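Local atomic coordinates of octaprenyl Pyrophosphate Synthase (PDB entry 3TC1), a protein that probably catalyses the stepwise head-to-tail condensation of isopentenyl diphosphate units onto an allylic diphosphate, building the forty-carbon octaprenyl chain. Residues G33-L38 / I65-Q70; D77-K82 / N100-G105; A124-N129 / L171-I176. All coordinates share one frame; numbering follows the deposited sequence.

Interaction 1: G33-L38 / I65-Q70; sequences GPSKML and IVEMIQ
Glu67 contributes the larger share of the buried surface in this contact, and what it meets is mostly the backbone and first side-chain carbons of Met37. Its CG is anti to the carbonyl carbon (chi1 -64°), and a bend at chi2 then brings the carboxylate against CA, CB and CG of Met37. OE2 comes to 3.4 Å from CA of Met37 and to 3.5 Å from its CB. Deeper in the carboxylate, Glu67 CD lies 3.7 Å from Met37 CG, where the two side chains cross at about a right angle. Only this first part of Met37 is involved, since its sulfur end runs off in another direction.

Ser35 is a marginal participant: its OG stays 4.1 Å from Glu67 OE1, too far for a bond. The hydroxyl is instead turned to its own chain, accepting from Met37 N at 2.9 Å in an ST turn that shapes the backbone just before the helix. Met37 is the N-cap residue of helix 38-44, and Glu67 OE2 is hydrogen-bonded to Ser40 OG in the first turn. The case illustrates how a buried carboxylate can be placed beside a helix start, where the helix dipole would probably stabilise its negative charge.

Lys36 and Arg39 are spaced like the lysine and the last arginine of the GGKRxR stretch that binds isopentenyl diphosphate in relatives, so they may correspond to it. In the fold, residues 33-38 form the loop that enters helix 38-44, laid against the long helix 53-80. The Met37 side chain packs on Leu6 and Ile9 of helix 3-18, while other faces of residues 65-70 pack on helices 92-116 and 152-177.

Interaction 2: D77-K82 / N100-G105; sequences DDVIDK and NAVMLG
Val79, Ala101 and Val102 meet through methyl groups alone, so no ring, amide or carboxylate presents a face or an edge across this contact; the nearby flat carboxylate of Asp78 is engaged elsewhere, in a salt bridge with Arg86. The two branches of Val79 divide the work. CG2, anti to the carbonyl carbon, presses on Ala101 CB at 3.5 Å, tighter than usual carbon packing. CG1, anti to the backbone N (chi1 175°), meets Val102 CG2 at 3.9 Å. That same Val102 methyl is 4.0 Å from Val79 CG2, so it faces both branches, and the two valines cross at about a right angle. Phe99 of the second subunit also packs on Val79, which places this apolar patch beside the dimer interface.

Just beyond, helix 53-80 ends in a Schellman motif, with Lys82 at positive phi. Asp77, Asp78 and Asp81 spell the DDxxD sequence, matching the first aspartate-rich motif of trans-prenyltransferases, which in relatives holds magnesium and the allylic diphosphate. Val79 is one of its two middle residues and joins the motif's helix to helix 92-116 in the all-helical prenyl synthase fold.

Interaction 3: A124-N129 / L171-I176; sequences AQALSN and LKSMAI
Ser173 and Leu127 both hold their gamma atom anti to the carbonyl carbon, at chi1 -66° and -72°, and these rotations bring Ser173 OG against the branch point of the leucine. The oxygen lies 3.6 Å from Leu127 CG and 3.9 Å from its CD2. On the preceding residue, Ala126 CB approaches the same oxygen at 3.8 Å. One hydroxyl thus touches both a methyl and an isobutyl group of the partner helix. The residues are small where the backbones come nearest, and the CA atoms of Ala126 and Ser173 are 6.8 Å apart.

A second serine faces elsewhere. Ser128 OG turns back along its own helix and donates to Ala124 O at 2.8 Å, tilted 24° from the carbonyl plane. Ser128 N reaches that carbonyl from the opposite face, so Ala124 O is gripped by two donors. Ser128 OG is also hydrogen-bonded to Ser117 OG of the second subunit, which ties helix 121-144 to the dimer interface.

Leu127 reaches on to Leu62 of helix 53-80, and Lys172 touches Ala182 and Ala186 of helix 182-205. The contact itself packs helix 121-144 on helix 152-177. Its chemistry shows how a serine can serve as a small packing residue between helices: Ser173 OG donates to Ala169 O one turn back, so its proton is spent on a carbonyl of its own helix, and what it offers to Ala126 and Leu127 is van der Waals contact.

The three contacts follow one another in series along the chain. Interactions 1 and 2 draw on different turns of helix 53-80, with centres 16 Å apart and about 6 Å between nearest atoms. Interaction 3, also centred 16 Å from interaction 1, touches it directly: Leu127 CD1 packs on Val66 CG2 at 4.0 Å. The centres of interactions 2 and 3 are 25 Å apart, yet the successive helices 92-116 and 121-144 connect them, and both reach the second subunit. Helix 53-80 thus serves as a shared core element, running from the entry loop of helix 38-44 to the aspartate-rich end, while the outer contacts extend the packing toward the dimer interface.

Interaction 1: G33-L38 / I65-Q70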
ATOM      1  N   GLY B  33       2.925 -11.557 -14.267  1.00 34.15           N
ATOM      2  CA  GLY B  33       3.900 -12.448 -14.863  1.00 35.13           C
ATOM      3  C   GLY B  33       5.128 -12.726 -14.021  1.00 35.84           C
ATOM      4  O   GLY B  33       5.275 -12.184 -12.922  1.00 35.53           O
ATOM      5  N   PRO B  34       6.039 -13.570 -14.530  1.00 38.64           N
ATOM      6  CA  PRO B  34       7.283 -13.957 -13.860  1.00 38.81           C
ATOM      7  C   PRO B  34       8.144 -12.751 -13.547  1.00 37.41           C
ATOM      8  O   PRO B  34       7.998 -11.697 -14.149  1.00 39.14           O
ATOM      9  CB  PRO B  34       7.949 -14.875 -14.879  1.00 41.04           C
ATOM     10  CG  PRO B  34       7.508 -14.269 -16.190  1.00 40.68           C
ATOM     11  CD  PRO B  34       6.034 -14.058 -15.921  1.00 40.75           C
ATOM     12  N   SER B  35       9.042 -12.921 -12.592  1.00 40.65           N
ATOM     13  CA  SER B  35       9.948 -11.864 -12.198  1.00 39.05           C
ATOM     14  C   SER B  35      11.354 -12.405 -12.320  1.00 38.02           C
ATOM     15  O   SER B  35      11.579 -13.607 -12.195  1.00 39.07           O
ATOM     16  CB  SER B  35       9.682 -11.444 -10.753  1.00 35.08           C
ATOM     17  OG  SER B  35      10.804 -10.772 -10.212  1.00 33.09           O
ATOM     18  N   LYS B  36      12.295 -11.511 -12.578  1.00 28.65           N
ATOM     19  CA  LYS B  36      13.693 -11.890 -12.696  1.00 28.75           C
ATOM     20  C   LYS B  36      14.164 -12.284 -11.294  1.00 26.05           C
ATOM     21  O   LYS B  36      15.067 -13.108 -11.126  1.00 24.06           O
ATOM     22  CB  LYS B  36      14.500 -10.696 -13.226  1.00 50.00           C
ATOM     23  CG  LYS B  36      15.978 -10.959 -13.416  1.00 55.94           C
ATOM     24  CD  LYS B  36      16.746 -10.898 -12.110  1.00 57.39           C
ATOM     25  CE  LYS B  36      18.219 -11.116 -12.375  1.00 57.30           C
ATOM     26  NZ  LYS B  36      18.662 -10.307 -13.547  1.00 57.48           N
ATOM     27  N   MET B  37      13.501 -11.706 -10.296  1.00 21.81           N
ATOM     28  CA  MET B  37      13.823 -11.926  -8.892  1.00 19.76           C
ATOM     29  C   MET B  37      15.278 -11.580  -8.609  1.00 18.79           C
ATOM     30  O   MET B  37      15.999 -12.325  -7.938  1.00 17.03           O
ATOM     31  CB  MET B  37      13.525 -13.367  -8.477  1.00 25.21           C
ATOM     32  CG  MET B  37      12.051 -13.616  -8.214  1.00 26.35           C
ATOM     33  SD  MET B  37      11.735 -15.217  -7.463  1.00 31.37           S
ATOM     34  CE  MET B  37      11.766 -16.231  -8.884  1.00 30.97           C
ATOM     35  N   LEU B  38      15.700 -10.437  -9.129  1.00 20.34           N
ATOM     36  CA  LEU B  38      17.058  -9.957  -8.939  1.00 21.13           C
ATOM     37  C   LEU B  38      17.406  -9.862  -7.456  1.00 21.26           C
ATOM     38  O   LEU B  38      18.505 -10.235  -7.036  1.00 20.22           O
ATOM     39  CB  LEU B  38      17.216  -8.584  -9.593  1.00 23.15           C
ATOM     40  CG  LEU B  38      18.505  -7.840  -9.255  1.00 25.01           C
ATOM     41  CD1 LEU B  38      19.706  -8.700  -9.615  1.00 27.22           C
ATOM     42  CD2 LEU B  38      18.538  -6.521 -10.001  1.00 27.05           C
ATOM     43  N   ILE B  65       9.196 -12.140   1.114  1.00 15.81           N
ATOM     44  CA  ILE B  65       8.733 -10.844   1.598  1.00 15.04           C
ATOM     45  C   ILE B  65       9.276  -9.735   0.693  1.00 16.39           C
ATOM     46  O   ILE B  65       8.538  -8.841   0.275  1.00 15.57           O
ATOM     47  CB  ILE B  65       9.221 -10.596   3.052  1.00 12.05           C
ATOM     48  CG1 ILE B  65       8.461 -11.512   4.015  1.00 10.93           C
ATOM     49  CG2 ILE B  65       9.047  -9.127   3.437  1.00 11.61           C
ATOM     50  CD1 ILE B  65       9.049 -11.536   5.424  1.00 13.08           C
ATOM     51  N   VAL B  66      10.567  -9.799   0.389  1.00 10.43           N
ATOM     52  CA  VAL B  66      11.182  -8.793  -0.468  1.00 10.69           C
ATOM     53  C   VAL B  66      10.595  -8.768  -1.886  1.00 10.95           C
ATOM     54  O   VAL B  66      10.356  -7.695  -2.441  1.00 10.31           O
ATOM     55  CB  VAL B  66      12.713  -8.994  -0.541  1.00 15.48           C
ATOM     56  CG1 VAL B  66      13.310  -8.154  -1.668  1.00 14.46           C
ATOM     57  CG2 VAL B  66      13.346  -8.588   0.796  1.00 15.58           C
ATOM     58  N   GLU B  67      10.362  -9.935  -2.474  1.00 13.23           N
ATOM     59  CA  GLU B  67       9.801  -9.981  -3.824  1.00 15.06           C
ATOM     60  C   GLU B  67       8.349  -9.482  -3.847  1.00 16.32           C
ATOM     61  O   GLU B  67       7.910  -8.867  -4.820  1.00 15.64           O
ATOM     62  CB  GLU B  67       9.865 -11.406  -4.390  1.00 15.76           C
ATOM     63  CG  GLU B  67      11.284 -11.970  -4.595  1.00 18.83           C
ATOM     64  CD  GLU B  67      12.155 -11.128  -5.534  1.00 21.46           C
ATOM     65  OE1 GLU B  67      11.628 -10.231  -6.224  1.00 22.04           O
ATOM     66  OE2 GLU B  67      13.381 -11.375  -5.587  1.00 23.24           O
ATOM     67  N   MET B  68       7.601  -9.746  -2.777  1.00 14.84           N
ATOM     68  CA  MET B  68       6.213  -9.297  -2.728  1.00 17.65           C
ATOM     69  C   MET B  68       6.139  -7.786  -2.585  1.00 16.82           C
ATOM     70  O   MET B  68       5.249  -7.143  -3.145  1.00 18.33           O
ATOM     71  CB  MET B  68       5.461 -10.003  -1.597  1.00 18.45           C
ATOM     72  CG  MET B  68       5.174 -11.450  -1.950  1.00 21.11           C
ATOM     73  SD  MET B  68       4.172 -12.328  -0.768  1.00 23.38           S
ATOM     74  CE  MET B  68       2.573 -11.582  -1.047  1.00 23.58           C
ATOM     75  N   ILE B  69       7.087  -7.220  -1.846  1.00 15.48           N
ATOM     76  CA  ILE B  69       7.160  -5.775  -1.671  1.00 16.00           C
ATOM     77  C   ILE B  69       7.482  -5.161  -3.033  1.00 16.54           C
ATOM     78  O   ILE B  69       6.868  -4.176  -3.450  1.00 16.68           O
ATOM     79  CB  ILE B  69       8.274  -5.395  -0.663  1.00 17.43           C
ATOM     80  CG1 ILE B  69       7.814  -5.727   0.759  1.00 16.83           C
ATOM     81  CG2 ILE B  69       8.631  -3.920  -0.789  1.00 15.15           C
ATOM     82  CD1 ILE B  69       8.920  -5.642   1.790  1.00 18.24           C
ATOM     83  N   GLN B  70       8.458  -5.746  -3.720  1.00 15.21           N
ATOM     84  CA  GLN B  70       8.851  -5.261  -5.038  1.00 15.95           C
ATOM     85  C   GLN B  70       7.641  -5.301  -5.981  1.00 14.56           C
ATOM     86  O   GLN B  70       7.383  -4.345  -6.707  1.00 14.92           O
ATOM     87  CB  GLN B  70       9.989  -6.126  -5.608  1.00 21.16           C
ATOM     88  CG  GLN B  70      10.416  -5.760  -7.031  1.00 21.47           C
ATOM     89  CD  GLN B  70      10.952  -4.343  -7.140  1.00 23.05           C
ATOM     90  OE1 GLN B  70      11.204  -3.684  -6.134  1.00 20.69           O
ATOM     91  NE2 GLN B  70      11.138  -3.868  -8.373  1.00 24.99           N
TER

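Interaction 2: D77-K82 / N100-G105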
ATOM      1  N   ASP B  77       3.132   1.618  -9.061  1.00 17.67           N
ATOM      2  CA  ASP B  77       3.834   2.461 -10.024  1.00 21.11           C
ATOM      3  C   ASP B  77       3.131   2.425 -11.380  1.00 21.04           C
ATOM      4  O   ASP B  77       3.066   3.436 -12.070  1.00 20.43           O
ATOM      5  CB  ASP B  77       5.292   2.017 -10.186  1.00 52.89           C
ATOM      6  CG  ASP B  77       6.128   2.285  -8.946  1.00 61.00           C
ATOM      7  OD1 ASP B  77       6.031   3.399  -8.385  1.00 62.43           O
ATOM      8  OD2 ASP B  77       6.893   1.386  -8.537  1.00 67.02           O
ATOM      9  N   ASP B  78       2.604   1.267 -11.762  1.00 24.88           N
ATOM     10  CA  ASP B  78       1.912   1.155 -13.043  1.00 27.42           C
ATOM     11  C   ASP B  78       0.633   1.984 -13.054  1.00 27.13           C
ATOM     12  O   ASP B  78       0.240   2.515 -14.090  1.00 28.22           O
ATOM     13  CB  ASP B  78       1.589  -0.306 -13.368  1.00 31.93           C
ATOM     14  CG  ASP B  78       2.812  -1.083 -13.808  1.00 33.84           C
ATOM     15  OD1 ASP B  78       3.781  -0.441 -14.261  1.00 32.97           O
ATOM     16  OD2 ASP B  78       2.804  -2.330 -13.716  1.00 37.13           O
ATOM     17  N   VAL B  79      -0.010   2.098 -11.899  1.00 24.25           N
ATOM     18  CA  VAL B  79      -1.231   2.886 -11.782  1.00 25.39           C
ATOM     19  C   VAL B  79      -0.895   4.367 -11.938  1.00 27.38           C
ATOM     20  O   VAL B  79      -1.496   5.076 -12.748  1.00 27.45           O
ATOM     21  CB  VAL B  79      -1.894   2.684 -10.400  1.00 30.06           C
ATOM     22  CG1 VAL B  79      -3.096   3.609 -10.251  1.00 30.54           C
ATOM     23  CG2 VAL B  79      -2.312   1.233 -10.239  1.00 30.13           C
ATOM     24  N   ILE B  80       0.078   4.819 -11.156  1.00 28.51           N
ATOM     25  CA  ILE B  80       0.502   6.212 -11.169  1.00 30.99           C
ATOM     26  C   ILE B  80       1.085   6.650 -12.515  1.00 31.70           C
ATOM     27  O   ILE B  80       0.958   7.810 -12.904  1.00 30.01           O
ATOM     28  CB  ILE B  80       1.532   6.460 -10.047  1.00 36.25           C
ATOM     29  CG1 ILE B  80       1.927   7.933 -10.003  1.00 39.12           C
ATOM     30  CG2 ILE B  80       2.746   5.591 -10.265  1.00 38.09           C
ATOM     31  CD1 ILE B  80       2.869   8.257  -8.873  1.00 40.09           C
ATOM     32  N   ASP B  81       1.721   5.722 -13.224  1.00 32.78           N
ATOM     33  CA  ASP B  81       2.300   6.033 -14.527  1.00 36.65           C
ATOM     34  C   ASP B  81       1.322   5.719 -15.660  1.00 37.75           C
ATOM     35  O   ASP B  81       1.650   5.877 -16.839  1.00 37.45           O
ATOM     36  CB  ASP B  81       3.600   5.250 -14.742  1.00 54.33           C
ATOM     37  CG  ASP B  81       4.743   5.764 -13.882  1.00 57.46           C
ATOM     38  OD1 ASP B  81       5.053   6.973 -13.961  1.00 60.07           O
ATOM     39  OD2 ASP B  81       5.337   4.960 -13.134  1.00 59.63           O
ATOM     40  N   LYS B  82       0.118   5.283 -15.296  1.00 41.23           N
ATOM     41  CA  LYS B  82      -0.908   4.935 -16.276  1.00 42.43           C
ATOM     42  C   LYS B  82      -0.362   3.957 -17.312  1.00 42.17           C
ATOM     43  O   LYS B  82      -0.752   3.989 -18.482  1.00 41.30           O
ATOM     44  CB  LYS B  82      -1.429   6.195 -16.975  1.00 58.51           C
ATOM     45  CG  LYS B  82      -2.088   7.202 -16.040  1.00 60.91           C
ATOM     46  CD  LYS B  82      -2.683   8.373 -16.809  1.00 62.36           C
ATOM     47  CE  LYS B  82      -1.641   9.044 -17.692  1.00 64.83           C
ATOM     48  NZ  LYS B  82      -0.428   9.432 -16.919  1.00 66.03           N
ATOM     49  N   ASN B 100      -8.372  -1.900  -8.471  1.00 40.88           N
ATOM     50  CA  ASN B 100      -7.930  -3.255  -8.166  1.00 40.18           C
ATOM     51  C   ASN B 100      -6.411  -3.362  -8.109  1.00 39.15           C
ATOM     52  O   ASN B 100      -5.869  -4.042  -7.236  1.00 40.75           O
ATOM     53  CB  ASN B 100      -8.490  -4.258  -9.184  1.00 34.97           C
ATOM     54  CG  ASN B 100      -9.924  -4.669  -8.876  1.00 36.23           C
ATOM     55  OD1 ASN B 100     -10.253  -5.023  -7.740  1.00 33.85           O
ATOM     56  ND2 ASN B 100     -10.779  -4.637  -9.891  1.00 37.49           N
ATOM     57  N   ALA B 101      -5.724  -2.691  -9.030  1.00 28.87           N
ATOM     58  CA  ALA B 101      -4.267  -2.717  -9.053  1.00 25.80           C
ATOM     59  C   ALA B 101      -3.735  -2.111  -7.757  1.00 24.40           C
ATOM     60  O   ALA B 101      -2.753  -2.590  -7.197  1.00 23.61           O
ATOM     61  CB  ALA B 101      -3.738  -1.940 -10.253  1.00 21.63           C
ATOM     62  N   VAL B 102      -4.399  -1.061  -7.281  1.00 23.10           N
ATOM     63  CA  VAL B 102      -3.990  -0.399  -6.046  1.00 24.30           C
ATOM     64  C   VAL B 102      -4.241  -1.309  -4.845  1.00 24.10           C
ATOM     65  O   VAL B 102      -3.353  -1.505  -4.018  1.00 23.05           O
ATOM     66  CB  VAL B 102      -4.747   0.936  -5.826  1.00 25.01           C
ATOM     67  CG1 VAL B 102      -4.355   1.546  -4.486  1.00 24.47           C
ATOM     68  CG2 VAL B 102      -4.416   1.907  -6.943  1.00 24.07           C
ATOM     69  N   MET B 103      -5.449  -1.858  -4.750  1.00 27.14           N
ATOM     70  CA  MET B 103      -5.780  -2.749  -3.641  1.00 27.42           C
ATOM     71  C   MET B 103      -4.906  -3.996  -3.656  1.00 25.37           C
ATOM     72  O   MET B 103      -4.466  -4.455  -2.602  1.00 28.48           O
ATOM     73  CB  MET B 103      -7.254  -3.168  -3.683  1.00 26.03           C
ATOM     74  CG  MET B 103      -8.241  -2.087  -3.270  1.00 28.17           C
ATOM     75  SD  MET B 103      -7.895  -1.374  -1.642  1.00 29.20           S
ATOM     76  CE  MET B 103      -7.875   0.339  -2.048  1.00 29.86           C
ATOM     77  N   LEU B 104      -4.663  -4.548  -4.842  1.00 22.07           N
ATOM     78  CA  LEU B 104      -3.830  -5.739  -4.960  1.00 23.18           C
ATOM     79  C   LEU B 104      -2.428  -5.440  -4.435  1.00 22.19           C
ATOM     80  O   LEU B 104      -1.786  -6.295  -3.840  1.00 22.03           O
ATOM     81  CB  LEU B 104      -3.745  -6.212  -6.413  1.00 22.82           C
ATOM     82  CG  LEU B 104      -2.872  -7.462  -6.604  1.00 24.81           C
ATOM     83  CD1 LEU B 104      -3.497  -8.645  -5.879  1.00 25.22           C
ATOM     84  CD2 LEU B 104      -2.703  -7.770  -8.080  1.00 24.55           C
ATOM     85  N   GLY B 105      -1.962  -4.216  -4.662  1.00 23.29           N
ATOM     86  CA  GLY B 105      -0.656  -3.823  -4.170  1.00 23.82           C
ATOM     87  C   GLY B 105      -0.688  -3.731  -2.653  1.00 24.59           C
ATOM     88  O   GLY B 105       0.275  -4.083  -1.972  1.00 23.44           O
TER

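Interaction 3: A124-N129 / L171-I176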
ATOM      1  N   ALA B 124      12.501  -6.284  10.538  1.00 19.28           N
ATOM      2  CA  ALA B 124      11.204  -5.662  10.282  1.00 18.55           C
ATOM      3  C   ALA B 124      11.339  -4.155  10.081  1.00 17.49           C
ATOM      4  O   ALA B 124      10.679  -3.580   9.220  1.00 17.96           O
ATOM      5  CB  ALA B 124      10.239  -5.949  11.430  1.00 20.28           C
ATOM      6  N   GLN B 125      12.190  -3.516  10.877  1.00 16.89           N
ATOM      7  CA  GLN B 125      12.381  -2.076  10.755  1.00 18.25           C
ATOM      8  C   GLN B 125      13.177  -1.692   9.515  1.00 17.86           C
ATOM      9  O   GLN B 125      12.878  -0.692   8.875  1.00 16.04           O
ATOM     10  CB  GLN B 125      13.068  -1.518  12.001  1.00 27.06           C
ATOM     11  CG  GLN B 125      12.190  -1.549  13.239  1.00 30.80           C
ATOM     12  CD  GLN B 125      12.744  -0.711  14.371  1.00 35.80           C
ATOM     13  OE1 GLN B 125      12.189  -0.688  15.467  1.00 40.85           O
ATOM     14  NE2 GLN B 125      13.841  -0.013  14.111  1.00 37.57           N
ATOM     15  N   ALA B 126      14.192  -2.483   9.176  1.00 20.26           N
ATOM     16  CA  ALA B 126      15.000  -2.184   7.999  1.00 20.84           C
ATOM     17  C   ALA B 126      14.142  -2.224   6.741  1.00 20.30           C
ATOM     18  O   ALA B 126      14.182  -1.307   5.918  1.00 20.08           O
ATOM     19  CB  ALA B 126      16.155  -3.173   7.883  1.00 20.68           C
ATOM     20  N   LEU B 127      13.345  -3.273   6.591  1.00 17.51           N
ATOM     21  CA  LEU B 127      12.507  -3.372   5.405  1.00 19.15           C
ATOM     22  C   LEU B 127      11.307  -2.429   5.412  1.00 20.89           C
ATOM     23  O   LEU B 127      10.985  -1.845   4.376  1.00 21.06           O
ATOM     24  CB  LEU B 127      12.040  -4.814   5.190  1.00 18.35           C
ATOM     25  CG  LEU B 127      13.114  -5.797   4.709  1.00 17.93           C
ATOM     26  CD1 LEU B 127      12.473  -7.143   4.458  1.00 18.18           C
ATOM     27  CD2 LEU B 127      13.768  -5.283   3.431  1.00 18.41           C
ATOM     28  N   SER B 128      10.640  -2.267   6.555  1.00 19.02           N
ATOM     29  CA  SER B 128       9.487  -1.368   6.571  1.00 19.75           C
ATOM     30  C   SER B 128       9.952   0.066   6.317  1.00 19.94           C
ATOM     31  O   SER B 128       9.248   0.857   5.691  1.00 20.62           O
ATOM     32  CB  SER B 128       8.694  -1.478   7.890  1.00 17.73           C
ATOM     33  OG  SER B 128       9.428  -1.047   9.020  1.00 19.01           O
ATOM     34  N   ASN B 129      11.157   0.393   6.768  1.00 20.09           N
ATOM     35  CA  ASN B 129      11.685   1.733   6.542  1.00 21.14           C
ATOM     36  C   ASN B 129      12.011   1.906   5.060  1.00 21.71           C
ATOM     37  O   ASN B 129      11.891   3.006   4.514  1.00 20.86           O
ATOM     38  CB  ASN B 129      12.947   1.970   7.371  1.00 27.37           C
ATOM     39  CG  ASN B 129      13.564   3.336   7.111  1.00 30.69           C
ATOM     40  OD1 ASN B 129      12.972   4.372   7.423  1.00 31.01           O
ATOM     41  ND2 ASN B 129      14.756   3.342   6.523  1.00 31.82           N
ATOM     42  N   LEU B 171      19.644  -6.701   1.430  1.00 17.00           N
ATOM     43  CA  LEU B 171      20.892  -7.409   1.698  1.00 20.49           C
ATOM     44  C   LEU B 171      21.290  -7.317   3.167  1.00 20.54           C
ATOM     45  O   LEU B 171      21.816  -8.273   3.736  1.00 21.01           O
ATOM     46  CB  LEU B 171      22.008  -6.861   0.809  1.00 19.19           C
ATOM     47  CG  LEU B 171      22.080  -7.539  -0.563  1.00 23.18           C
ATOM     48  CD1 LEU B 171      22.865  -6.690  -1.539  1.00 24.34           C
ATOM     49  CD2 LEU B 171      22.719  -8.912  -0.404  1.00 25.17           C
ATOM     50  N   LYS B 172      21.045  -6.158   3.768  1.00 18.34           N
ATOM     51  CA  LYS B 172      21.366  -5.940   5.171  1.00 18.20           C
ATOM     52  C   LYS B 172      20.510  -6.884   6.009  1.00 16.77           C
ATOM     53  O   LYS B 172      20.983  -7.471   6.983  1.00 19.65           O
ATOM     54  CB  LYS B 172      21.079  -4.484   5.547  1.00 19.36           C
ATOM     55  CG  LYS B 172      21.453  -4.102   6.970  1.00 24.56           C
ATOM     56  CD  LYS B 172      21.050  -2.659   7.271  1.00 26.47           C
ATOM     57  CE  LYS B 172      21.349  -2.277   8.715  1.00 30.98           C
ATOM     58  NZ  LYS B 172      20.964  -0.865   9.007  1.00 33.17           N
ATOM     59  N   SER B 173      19.251  -7.042   5.613  1.00 16.37           N
ATOM     60  CA  SER B 173      18.335  -7.919   6.328  1.00 15.77           C
ATOM     61  C   SER B 173      18.749  -9.388   6.246  1.00 17.21           C
ATOM     62  O   SER B 173      18.618 -10.120   7.224  1.00 15.53           O
ATOM     63  CB  SER B 173      16.913  -7.754   5.791  1.00 18.55           C
ATOM     64  OG  SER B 173      16.425  -6.451   6.068  1.00 20.71           O
ATOM     65  N   MET B 174      19.245  -9.824   5.091  1.00 15.65           N
ATOM     66  CA  MET B 174      19.663 -11.218   4.959  1.00 16.70           C
ATOM     67  C   MET B 174      20.928 -11.451   5.782  1.00 16.91           C
ATOM     68  O   MET B 174      21.093 -12.505   6.411  1.00 18.64           O
ATOM     69  CB  MET B 174      19.915 -11.576   3.492  1.00 15.89           C
ATOM     70  CG  MET B 174      20.279 -13.047   3.273  1.00 15.63           C
ATOM     71  SD  MET B 174      18.998 -14.215   3.797  1.00 19.29           S
ATOM     72  CE  MET B 174      17.976 -14.236   2.368  1.00 16.03           C
ATOM     73  N   ALA B 175      21.815 -10.464   5.782  1.00 14.94           N
ATOM     74  CA  ALA B 175      23.052 -10.560   6.541  1.00 18.54           C
ATOM     75  C   ALA B 175      22.715 -10.702   8.027  1.00 20.15           C
ATOM     76  O   ALA B 175      23.323 -11.508   8.737  1.00 20.66           O
ATOM     77  CB  ALA B 175      23.912  -9.318   6.305  1.00 15.85           C
ATOM     78  N   ILE B 176      21.748  -9.911   8.488  1.00 18.70           N
ATOM     79  CA  ILE B 176      21.308  -9.953   9.878  1.00 19.30           C
ATOM     80  C   ILE B 176      20.778 -11.353  10.197  1.00 20.99           C
ATOM     81  O   ILE B 176      21.179 -11.968  11.185  1.00 20.65           O
ATOM     82  CB  ILE B 176      20.177  -8.922  10.141  1.00 17.84           C
ATOM     83  CG1 ILE B 176      20.731  -7.497  10.032  1.00 17.74           C
ATOM     84  CG2 ILE B 176      19.556  -9.156  11.515  1.00 17.88           C
ATOM     85  CD1 ILE B 176      19.663  -6.404  10.103  1.00 16.69           C
TER